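Local coordinates for D-isomer specific 2-hydroxyacid dehydrogenase family protein (Aeromonas salmonicida subsp. salmonicida, PDB 3HG7), which probably acts as an NAD-dependent oxidoreductase of the D-isomer specific 2-hydroxyacid dehydrogenase family, at residues L9-D14 with L51-A56. The protein carries 1 engineered substitution. Residues are numbered along the deposited sequence; the frame is centred on the assembly and turned at random.
Sequences LLLSQD and LMAEPA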
ATOM      1  N   LEU A   9     -19.292  12.050  11.037  1.00 10.71           N
ATOM      2  CA  LEU A   9     -18.616  11.508  12.224  1.00  9.85           C
ATOM      3  C   LEU A   9     -17.183  11.126  11.861  1.00  8.53           C
ATOM      4  O   LEU A   9     -16.992  10.397  10.899  1.00  7.88           O
ATOM      5  CB  LEU A   9     -19.358  10.288  12.791  1.00 10.99           C
ATOM      6  CG  LEU A   9     -18.701   9.609  14.028  1.00 11.19           C
ATOM      7  CD1 LEU A   9     -18.632  10.577  15.207  1.00 12.22           C
ATOM      8  CD2 LEU A   9     -19.540   8.379  14.450  1.00 12.70           C
ATOM      9  N   LEU A  10     -16.208  11.584  12.676  1.00  8.71           N
ATOM     10  CA  LEU A  10     -14.784  11.273  12.490  1.00 10.44           C
ATOM     11  C   LEU A  10     -14.437  10.142  13.449  1.00 11.13           C
ATOM     12  O   LEU A  10     -14.652  10.279  14.647  1.00 12.76           O
ATOM     13  CB  LEU A  10     -13.929  12.497  12.838  1.00 11.93           C
ATOM     14  CG  LEU A  10     -14.188  13.712  11.932  1.00 11.37           C
ATOM     15  CD1 LEU A  10     -13.372  14.865  12.406  1.00 13.49           C
ATOM     16  CD2 LEU A  10     -13.779  13.341  10.499  1.00 13.10           C
ATOM     17  N   LEU A  11     -13.988   9.023  12.891  1.00 11.65           N
ATOM     18  CA  LEU A  11     -13.648   7.819  13.646  1.00 12.89           C
ATOM     19  C   LEU A  11     -12.268   7.322  13.133  1.00 11.83           C
ATOM     20  O   LEU A  11     -12.119   6.190  12.590  1.00 11.61           O
ATOM     21  CB  LEU A  11     -14.731   6.779  13.440  1.00 15.87           C
ATOM     22  CG  LEU A  11     -14.654   5.418  14.102  1.00 26.53           C
ATOM     23  CD1 LEU A  11     -14.649   5.570  15.609  1.00 18.90           C
ATOM     24  CD2 LEU A  11     -15.875   4.627  13.654  1.00 18.24           C
ATOM     25  N   SER A  12     -11.270   8.194  13.321  1.00 10.51           N
ATOM     26  CA  SER A  12      -9.902   7.971  12.856  1.00 10.68           C
ATOM     27  C   SER A  12      -8.858   8.178  13.965  1.00 11.51           C
ATOM     28  O   SER A  12      -9.041   9.008  14.841  1.00 10.53           O
ATOM     29  CB  SER A  12      -9.572   8.940  11.723  1.00 10.58           C
ATOM     30  OG  SER A  12      -8.205   8.812  11.345  1.00 12.24           O
ATOM     31  N   GLN A  13      -7.734   7.462  13.866  1.00 12.86           N
ATOM     32  CA  GLN A  13      -6.640   7.691  14.822  1.00 14.35           C
ATOM     33  C   GLN A  13      -6.098   9.103  14.611  1.00 13.73           C
ATOM     34  O   GLN A  13      -5.510   9.676  15.508  1.00 14.43           O
ATOM     35  CB  GLN A  13      -5.538   6.643  14.683  1.00 17.25           C
ATOM     36  CG  GLN A  13      -4.853   6.588  13.339  1.00 21.74           C
ATOM     37  CD  GLN A  13      -3.802   5.484  13.302  1.00 21.75           C
ATOM     38  OE1 GLN A  13      -2.610   5.755  13.269  1.00 23.90           O
ATOM     39  NE2 GLN A  13      -4.254   4.224  13.349  1.00 23.56           N
ATOM     40  N   ASP A  14      -6.370   9.682  13.432  1.00 11.36           N
ATOM     41  CA  ASP A  14      -5.992  11.057  13.140  1.00 12.75           C
ATOM     42  C   ASP A  14      -7.106  12.093  13.342  1.00 13.39           C
ATOM     43  O   ASP A  14      -7.054  13.192  12.764  1.00 13.87           O
ATOM     44  CB  ASP A  14      -5.460  11.128  11.696  1.00 14.78           C
ATOM     45  CG  ASP A  14      -4.139  10.395  11.514  1.00 13.61           C
ATOM     46  OD1 ASP A  14      -3.256  10.471  12.413  1.00 17.49           O
ATOM     47  OD2 ASP A  14      -3.980   9.723  10.467  1.00 18.55           O
ATOM     48  N   LEU A  51     -19.383   9.397   7.068  1.00  7.35           N
ATOM     49  CA  LEU A  51     -18.391   8.895   8.024  1.00  8.35           C
ATOM     50  C   LEU A  51     -16.982   8.987   7.395  1.00  9.53           C
ATOM     51  O   LEU A  51     -16.794   8.652   6.212  1.00 10.15           O
ATOM     52  CB  LEU A  51     -18.717   7.436   8.341  1.00 10.32           C
ATOM     53  CG  LEU A  51     -17.802   6.727   9.343  1.00 14.39           C
ATOM     54  CD1 LEU A  51     -18.023   7.290  10.748  1.00 10.90           C
ATOM     55  CD2 LEU A  51     -18.086   5.225   9.305  1.00 11.90           C
ATOM     56  N   MET A  52     -15.993   9.443   8.165  1.00 10.08           N
ATOM     57  CA  MET A  52     -14.590   9.296   7.716  1.00 10.41           C
ATOM     58  C   MET A  52     -13.845   8.525   8.805  1.00 10.04           C
ATOM     59  O   MET A  52     -13.845   8.962   9.962  1.00 10.92           O
ATOM     60  CB  MET A  52     -13.923  10.645   7.488  1.00 10.88           C
ATOM     61  CG  MET A  52     -12.424  10.504   7.046  1.00 15.64           C
ATOM     62  SD  MET A  52     -11.747  11.629   5.765  1.00 12.18           S
ATOM     63  CE  MET A  52     -11.958  13.140   6.671  1.00 15.37           C
ATOM     64  N   ALA A  53     -13.257   7.392   8.439  1.00 10.26           N
ATOM     65  CA  ALA A  53     -12.763   6.423   9.444  1.00 10.50           C
ATOM     66  C   ALA A  53     -11.809   5.448   8.831  1.00 10.49           C
ATOM     67  O   ALA A  53     -11.757   5.302   7.609  1.00  9.84           O
ATOM     68  CB  ALA A  53     -13.933   5.627  10.029  1.00 10.54           C
ATOM     69  N   GLU A  54     -11.048   4.763   9.690  1.00 11.02           N
ATOM     70  CA  GLU A  54     -10.314   3.586   9.229  1.00 10.74           C
ATOM     71  C   GLU A  54     -11.360   2.495   9.174  1.00 10.73           C
ATOM     72  O   GLU A  54     -12.233   2.425  10.060  1.00  9.74           O
ATOM     73  CB  GLU A  54      -9.183   3.220  10.203  1.00 11.46           C
ATOM     74  CG  GLU A  54      -7.938   4.046   9.995  1.00 16.10           C
ATOM     75  CD  GLU A  54      -8.006   5.376  10.715  1.00 13.37           C
ATOM     76  OE1 GLU A  54      -7.992   5.359  11.962  1.00 16.38           O
ATOM     77  OE2 GLU A  54      -7.978   6.435  10.045  1.00 15.71           O
ATOM     78  N   PRO A  55     -11.322   1.655   8.118  1.00 10.91           N
ATOM     79  CA  PRO A  55     -12.268   0.524   8.016  1.00 10.94           C
ATOM     80  C   PRO A  55     -12.406  -0.324   9.268  1.00 11.79           C
ATOM     81  O   PRO A  55     -13.536  -0.593   9.678  1.00 11.31           O
ATOM     82  CB  PRO A  55     -11.673  -0.306   6.891  1.00 11.04           C
ATOM     83  CG  PRO A  55     -11.097   0.728   5.992  1.00 17.17           C
ATOM     84  CD  PRO A  55     -10.458   1.728   6.932  1.00 11.12           C
ATOM     85  N   ALA A  56     -11.286  -0.729   9.883  1.00 12.77           N
ATOM     86  CA  ALA A  56     -11.374  -1.553  11.112  1.00 13.37           C
ATOM     87  C   ALA A  56     -12.091  -0.846  12.257  1.00 12.53           C
ATOM     88  O   ALA A  56     -12.679  -1.485  13.102  1.00 12.26           O
ATOM     89  CB  ALA A  56     -10.010  -2.024  11.554  1.00 14.35           C
TER
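Neighbouring parallel strands of the five-stranded sheet in the N-terminal part of the chain meet where Leu9, Leu10 and Leu11 run beside Leu51, Met52 and Ala53. Met52 sits between two rungs of the ladder: its N donates to Leu9 O (3.1 Å), and its O receives Leu11 N (2.9 Å) almost straight, at 175°. A third, weak bond from Glu54 N to Leu11 O (3.4 Å) closes the ladder as the strands end. On one face Leu51, with CG anti to the backbone N and chi2 at 70°, turns CD1 back toward the neighbouring strand, over Leu9 O (3.3 Å) and against Leu9 CB; farther along, the small Ala53 lets its CB approach Leu11 CB at 3.7 Å. The other face, covered by helix 15-24, pairs Leu10 CD2 with Met52 CB, and Tyr18 and Leu22 of that helix touch Met52. This is the flavodoxin-like alpha/beta arrangement usual for the substrate-binding domain of such dehydrogenases, with strand order 2-1-3-4-5, and polar residues take over at the C-terminal strand ends. There the buried Glu54 carboxylate spans two donors, each on a syn lone pair: Ser12 OG reaches OE2 at 2.7 Å and Gln13 N reaches OE1 at 2.8 Å. With Thr74 OG1, also bonded to OE2, they fix the carboxylate's position and rotation. Ser12 suits its place because its short hydroxyl, while donating to Glu54, also accepts Asp14 N (2.9 Å) in an ST turn leading into helix 15-24.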